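Local coordinates for nitrilotriacetate monooxygenase (Burkholderia pseudomallei, PDB 3SDO), which probably acts as a flavin-dependent monooxygenase of the bacterial luciferase-like family, using FMN and molecular oxygen to oxidise its substrate, at residues A[229-238]-A[260-271]. Sequence-based numbering, arbitrary orientation.
Sequences AGRSADAVFS and AGRNPDHVKVFP
Arg262, in the loop after helix 243-259, grips the carbonyls of Gly230 and Ala233, where the chain leaves helix 223-232; strand 235-238, helix 243-259 and strand 268-277 form a beta-alpha-beta crossover of the luciferase-like TIM barrel. The arginine chain is extended at chi2 and bends at chi3 (73°), which swings its guanidinium edge-on to these two carbonyls. NH1 gives a nearly straight bond to Gly230 O (2.9 Å, 170°), approaching from above that carbonyl plane. NH1 and NH2 together fork onto Ala233 O, at 2.8 and 2.9 Å, from one face of its plane, so three bonds fix the rotation of the group. Ser232 CA covers one guanidinium face. Asp234 OD1 adds a long salt bridge to Arg262 NH2 (3.9 Å), with the carboxylate and guanidinium planes 66° apart, while OD2 is taken by Ile216 N of the neighbouring strand 215-218. Along the strands, the backbone bonds run Lys268 N to Asp234 O, Val236 N to Lys268 O and Phe270 N to Val236 O. Val236 CG2 and Val267 CG1 meet (4.0 Å) on the side of the sheet covered by helix 243-259, where Val236 touches Phe249 and Val267 touches Val253. Ala235 CB, directed to the other face of the sheet, lies 4.2 Å from Phe270 CE2. One water donates to both Asp234 OD1 and His266 O, bridging the segments at 2.8 and 2.7 Å.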
ATOM      1  N   ALA A 229     -13.770  -0.801 -20.257  1.00 24.02           N
ATOM      2  CA  ALA A 229     -12.571   0.021 -20.545  1.00 23.92           C
ATOM      3  C   ALA A 229     -12.934   1.278 -21.332  1.00 24.42           C
ATOM      4  O   ALA A 229     -12.483   2.380 -21.013  1.00 23.61           O
ATOM      5  CB  ALA A 229     -11.507  -0.797 -21.294  1.00 23.99           C
ATOM      6  N   GLY A 230     -13.749   1.101 -22.371  1.00 25.34           N
ATOM      7  CA  GLY A 230     -14.241   2.220 -23.191  1.00 26.18           C
ATOM      8  C   GLY A 230     -15.032   3.257 -22.408  1.00 26.30           C
ATOM      9  O   GLY A 230     -14.896   4.463 -22.656  1.00 26.13           O
ATOM     10  N   ARG A 231     -15.831   2.799 -21.442  1.00 26.50           N
ATOM     11  CA  ARG A 231     -16.642   3.695 -20.625  1.00 27.22           C
ATOM     12  C   ARG A 231     -15.874   4.371 -19.500  1.00 26.11           C
ATOM     13  O   ARG A 231     -16.317   5.413 -19.011  1.00 25.05           O
ATOM     14  CB  ARG A 231     -17.798   2.937 -19.989  1.00 28.66           C
ATOM     15  CG  ARG A 231     -18.902   2.585 -20.983  1.00 33.29           C
ATOM     16  CD  ARG A 231     -19.730   1.417 -20.502  1.00 38.16           C
ATOM     17  NE  ARG A 231     -20.093   1.548 -19.094  1.00 41.04           N
ATOM     18  CZ  ARG A 231     -20.144   0.535 -18.219  1.00 44.52           C
ATOM     19  NH1 ARG A 231     -19.847  -0.720 -18.573  1.00 45.41           N
ATOM     20  NH2 ARG A 231     -20.498   0.780 -16.964  1.00 45.96           N
ATOM     21  N   SER A 232     -14.754   3.778 -19.060  1.00 23.82           N
ATOM     22  CA  SER A 232     -14.133   4.240 -17.792  1.00 23.22           C
ATOM     23  C   SER A 232     -12.599   4.217 -17.686  1.00 22.01           C
ATOM     24  O   SER A 232     -12.062   4.765 -16.733  1.00 22.16           O
ATOM     25  CB  SER A 232     -14.732   3.473 -16.596  1.00 22.96           C
ATOM     26  OG  SER A 232     -14.304   2.101 -16.586  1.00 22.67           O
ATOM     27  N   ALA A 233     -11.883   3.635 -18.640  1.00 20.74           N
ATOM     28  CA  ALA A 233     -10.411   3.606 -18.528  1.00 20.30           C
ATOM     29  C   ALA A 233      -9.744   4.817 -19.183  1.00 19.56           C
ATOM     30  O   ALA A 233     -10.223   5.313 -20.205  1.00 20.16           O
ATOM     31  CB  ALA A 233      -9.875   2.329 -19.130  1.00 19.69           C
ATOM     32  N   ASP A 234      -8.630   5.262 -18.604  1.00 19.10           N
ATOM     33  CA  ASP A 234      -7.721   6.239 -19.232  1.00 19.77           C
ATOM     34  C   ASP A 234      -6.653   5.535 -20.051  1.00 19.65           C
ATOM     35  O   ASP A 234      -6.118   6.104 -21.005  1.00 20.63           O
ATOM     36  CB  ASP A 234      -7.031   7.086 -18.169  1.00 19.77           C
ATOM     37  CG  ASP A 234      -8.013   7.871 -17.339  1.00 21.91           C
ATOM     38  OD1 ASP A 234      -8.813   8.609 -17.941  1.00 25.70           O
ATOM     39  OD2 ASP A 234      -7.986   7.767 -16.098  1.00 21.93           O
ATOM     40  N   ALA A 235      -6.320   4.308 -19.651  1.00 18.86           N
ATOM     41  CA  ALA A 235      -5.270   3.533 -20.295  1.00 18.37           C
ATOM     42  C   ALA A 235      -5.628   2.059 -20.154  1.00 19.09           C
ATOM     43  O   ALA A 235      -6.142   1.642 -19.125  1.00 18.45           O
ATOM     44  CB  ALA A 235      -3.916   3.810 -19.652  1.00 17.67           C
ATOM     45  N   VAL A 236      -5.392   1.295 -21.211  1.00 20.01           N
ATOM     46  CA  VAL A 236      -5.793  -0.074 -21.281  1.00 21.20           C
ATOM     47  C   VAL A 236      -4.610  -0.876 -21.734  1.00 22.48           C
ATOM     48  O   VAL A 236      -3.923  -0.499 -22.667  1.00 23.13           O
ATOM     49  CB  VAL A 236      -6.968  -0.258 -22.273  1.00 22.20           C
ATOM     50  CG1 VAL A 236      -7.447  -1.714 -22.287  1.00 21.63           C
ATOM     51  CG2 VAL A 236      -8.124   0.708 -21.913  1.00 20.84           C
ATOM     52  N   PHE A 237      -4.353  -1.982 -21.065  1.00 24.54           N
ATOM     53  CA  PHE A 237      -3.304  -2.850 -21.506  1.00 26.22           C
ATOM     54  C   PHE A 237      -3.773  -4.263 -21.826  1.00 27.41           C
ATOM     55  O   PHE A 237      -4.952  -4.601 -21.691  1.00 25.58           O
ATOM     56  CB  PHE A 237      -2.117  -2.785 -20.558  1.00 27.36           C
ATOM     57  CG  PHE A 237      -2.403  -3.193 -19.175  1.00 27.97           C
ATOM     58  CD1 PHE A 237      -2.173  -4.503 -18.761  1.00 31.63           C
ATOM     59  CD2 PHE A 237      -2.848  -2.267 -18.257  1.00 30.66           C
ATOM     60  CE1 PHE A 237      -2.414  -4.888 -17.428  1.00 32.84           C
ATOM     61  CE2 PHE A 237      -3.096  -2.629 -16.955  1.00 32.21           C
ATOM     62  CZ  PHE A 237      -2.889  -3.953 -16.537  1.00 32.68           C
ATOM     63  N   SER A 238      -2.833  -5.055 -22.332  1.00 29.41           N
ATOM     64  CA  SER A 238      -3.048  -6.465 -22.615  1.00 31.37           C
ATOM     65  C   SER A 238      -1.762  -7.250 -22.401  1.00 32.97           C
ATOM     66  O   SER A 238      -0.683  -6.667 -22.186  1.00 33.78           O
ATOM     67  CB  SER A 238      -3.417  -6.630 -24.082  1.00 31.97           C
ATOM     68  OG  SER A 238      -2.264  -6.327 -24.849  1.00 32.81           O
ATOM     69  N   ALA A 260     -19.304   5.451 -25.826  1.00 28.55           N
ATOM     70  CA  ALA A 260     -19.626   5.996 -24.500  1.00 28.75           C
ATOM     71  C   ALA A 260     -19.615   7.530 -24.454  1.00 29.20           C
ATOM     72  O   ALA A 260     -19.801   8.107 -23.377  1.00 29.28           O
ATOM     73  CB  ALA A 260     -18.663   5.437 -23.417  1.00 27.92           C
ATOM     74  N   GLY A 261     -19.389   8.187 -25.597  1.00 29.65           N
ATOM     75  CA  GLY A 261     -19.342   9.648 -25.658  1.00 30.04           C
ATOM     76  C   GLY A 261     -18.023  10.225 -25.162  1.00 30.08           C
ATOM     77  O   GLY A 261     -17.935  11.416 -24.863  1.00 30.32           O
ATOM     78  N   ARG A 262     -16.985   9.396 -25.099  1.00 29.11           N
ATOM     79  CA  ARG A 262     -15.674   9.866 -24.673  1.00 29.03           C
ATOM     80  C   ARG A 262     -14.780  10.113 -25.881  1.00 28.82           C
ATOM     81  O   ARG A 262     -15.043   9.638 -26.974  1.00 30.34           O
ATOM     82  CB  ARG A 262     -15.031   8.867 -23.712  1.00 28.24           C
ATOM     83  CG  ARG A 262     -15.809   8.633 -22.420  1.00 28.74           C
ATOM     84  CD  ARG A 262     -15.185   7.526 -21.604  1.00 29.97           C
ATOM     85  NE  ARG A 262     -13.928   7.949 -20.988  1.00 29.85           N
ATOM     86  CZ  ARG A 262     -12.852   7.181 -20.798  1.00 28.69           C
ATOM     87  NH1 ARG A 262     -12.801   5.906 -21.182  1.00 25.09           N
ATOM     88  NH2 ARG A 262     -11.805   7.712 -20.201  1.00 27.75           N
ATOM     89  N   ASN A 263     -13.709  10.858 -25.672  1.00 28.26           N
ATOM     90  CA  ASN A 263     -12.753  11.138 -26.737  1.00 27.36           C
ATOM     91  C   ASN A 263     -11.713  10.011 -26.732  1.00 25.76           C
ATOM     92  O   ASN A 263     -10.975   9.873 -25.754  1.00 23.58           O
ATOM     93  CB  ASN A 263     -12.099  12.501 -26.481  1.00 27.43           C
ATOM     94  CG  ASN A 263     -11.101  12.875 -27.547  1.00 28.32           C
ATOM     95  OD1 ASN A 263     -10.739  12.050 -28.386  1.00 29.26           O
ATOM     96  ND2 ASN A 263     -10.642  14.138 -27.527  1.00 28.40           N
ATOM     97  N   PRO A 264     -11.681   9.178 -27.803  1.00 25.26           N
ATOM     98  CA  PRO A 264     -10.793   8.005 -27.814  1.00 24.42           C
ATOM     99  C   PRO A 264      -9.311   8.359 -27.841  1.00 23.70           C
ATOM    100  O   PRO A 264      -8.469   7.519 -27.510  1.00 22.10           O
ATOM    101  CB  PRO A 264     -11.180   7.272 -29.092  1.00 25.18           C
ATOM    102  CG  PRO A 264     -11.868   8.258 -29.943  1.00 26.59           C
ATOM    103  CD  PRO A 264     -12.492   9.265 -29.038  1.00 26.22           C
ATOM    104  N   ASP A 265      -9.003   9.596 -28.236  1.00 24.15           N
ATOM    105  CA  ASP A 265      -7.644  10.142 -28.212  1.00 24.85           C
ATOM    106  C   ASP A 265      -7.060  10.076 -26.784  1.00 23.60           C
ATOM    107  O   ASP A 265      -5.856   9.988 -26.607  1.00 22.92           O
ATOM    108  CB  ASP A 265      -7.733  11.605 -28.721  1.00 26.75           C
ATOM    109  CG  ASP A 265      -6.379  12.282 -28.966  1.00 29.44           C
ATOM    110  OD1 ASP A 265      -5.349  11.599 -29.109  1.00 31.11           O
ATOM    111  OD2 ASP A 265      -6.383  13.550 -29.050  1.00 34.49           O
ATOM    112  N   HIS A 266      -7.921  10.113 -25.769  1.00 22.76           N
ATOM    113  CA  HIS A 266      -7.467  10.117 -24.374  1.00 22.35           C
ATOM    114  C   HIS A 266      -7.680   8.769 -23.693  1.00 22.07           C
ATOM    115  O   HIS A 266      -7.666   8.680 -22.467  1.00 21.78           O
ATOM    116  CB  HIS A 266      -8.168  11.210 -23.586  1.00 22.36           C
ATOM    117  CG  HIS A 266      -8.008  12.564 -24.191  1.00 22.39           C
ATOM    118  ND1 HIS A 266      -6.795  13.020 -24.656  1.00 21.13           N
ATOM    119  CD2 HIS A 266      -8.901  13.559 -24.407  1.00 22.22           C
ATOM    120  CE1 HIS A 266      -6.952  14.232 -25.155  1.00 25.27           C
ATOM    121  NE2 HIS A 266      -8.221  14.581 -25.025  1.00 24.22           N
ATOM    122  N   VAL A 267      -7.879   7.724 -24.483  1.00 21.79           N
ATOM    123  CA  VAL A 267      -7.879   6.365 -23.942  1.00 21.50           C
ATOM    124  C   VAL A 267      -6.708   5.670 -24.561  1.00 21.38           C
ATOM    125  O   VAL A 267      -6.771   5.251 -25.722  1.00 21.12           O
ATOM    126  CB  VAL A 267      -9.148   5.601 -24.277  1.00 22.73           C
ATOM    127  CG1 VAL A 267      -9.093   4.177 -23.617  1.00 21.42           C
ATOM    128  CG2 VAL A 267     -10.392   6.429 -23.873  1.00 22.69           C
ATOM    129  N   LYS A 268      -5.630   5.567 -23.793  1.00 20.88           N
ATOM    130  CA  LYS A 268      -4.373   5.053 -24.305  1.00 21.60           C
ATOM    131  C   LYS A 268      -4.365   3.518 -24.322  1.00 21.88           C
ATOM    132  O   LYS A 268      -4.779   2.871 -23.348  1.00 24.06           O
ATOM    133  CB  LYS A 268      -3.211   5.559 -23.441  1.00 20.72           C
ATOM    134  CG  LYS A 268      -3.168   7.075 -23.232  1.00 22.65           C
ATOM    135  CD  LYS A 268      -2.973   7.849 -24.536  1.00 25.10           C
ATOM    136  CE  LYS A 268      -2.702   9.298 -24.213  1.00 28.10           C
ATOM    137  NZ  LYS A 268      -2.505  10.176 -25.375  1.00 28.34           N
ATOM    138  N   VAL A 269      -3.868   2.928 -25.395  1.00 21.41           N
ATOM    139  CA  VAL A 269      -3.775   1.466 -25.489  1.00 20.91           C
ATOM    140  C   VAL A 269      -2.310   1.038 -25.491  1.00 21.17           C
ATOM    141  O   VAL A 269      -1.544   1.439 -26.375  1.00 21.67           O
ATOM    142  CB  VAL A 269      -4.497   0.940 -26.726  1.00 21.05           C
ATOM    143  CG1 VAL A 269      -4.261  -0.552 -26.904  1.00 19.81           C
ATOM    144  CG2 VAL A 269      -6.014   1.251 -26.656  1.00 20.40           C
ATOM    145  N   PHE A 270      -1.947   0.214 -24.505  1.00 20.96           N
ATOM    146  CA  PHE A 270      -0.566  -0.197 -24.236  1.00 20.99           C
ATOM    147  C   PHE A 270      -0.425  -1.729 -24.201  1.00 20.89           C
ATOM    148  O   PHE A 270      -0.553  -2.352 -23.145  1.00 22.06           O
ATOM    149  CB  PHE A 270      -0.124   0.389 -22.886  1.00 21.47           C
ATOM    150  CG  PHE A 270      -0.099   1.912 -22.845  1.00 22.06           C
ATOM    151  CD1 PHE A 270       0.169   2.678 -23.988  1.00 25.23           C
ATOM    152  CD2 PHE A 270      -0.316   2.576 -21.667  1.00 21.66           C
ATOM    153  CE1 PHE A 270       0.215   4.080 -23.913  1.00 25.29           C
ATOM    154  CE2 PHE A 270      -0.242   3.949 -21.584  1.00 21.31           C
ATOM    155  CZ  PHE A 270       0.008   4.706 -22.680  1.00 23.56           C
ATOM    156  N   PRO A 271      -0.182  -2.359 -25.352  1.00 20.27           N
ATOM    157  CA  PRO A 271       0.002  -3.803 -25.269  1.00 20.58           C
ATOM    158  C   PRO A 271       1.293  -4.144 -24.562  1.00 19.81           C
ATOM    159  O   PRO A 271       2.238  -3.365 -24.607  1.00 19.52           O
ATOM    160  CB  PRO A 271       0.055  -4.262 -26.724  1.00 20.65           C
ATOM    161  CG  PRO A 271       0.083  -3.081 -27.538  1.00 21.69           C
ATOM    162  CD  PRO A 271      -0.061  -1.851 -26.718  1.00 20.49           C
TER
HETATM  163  O   HOH W   1      -8.987   9.828 -20.411  1.00 17.33           O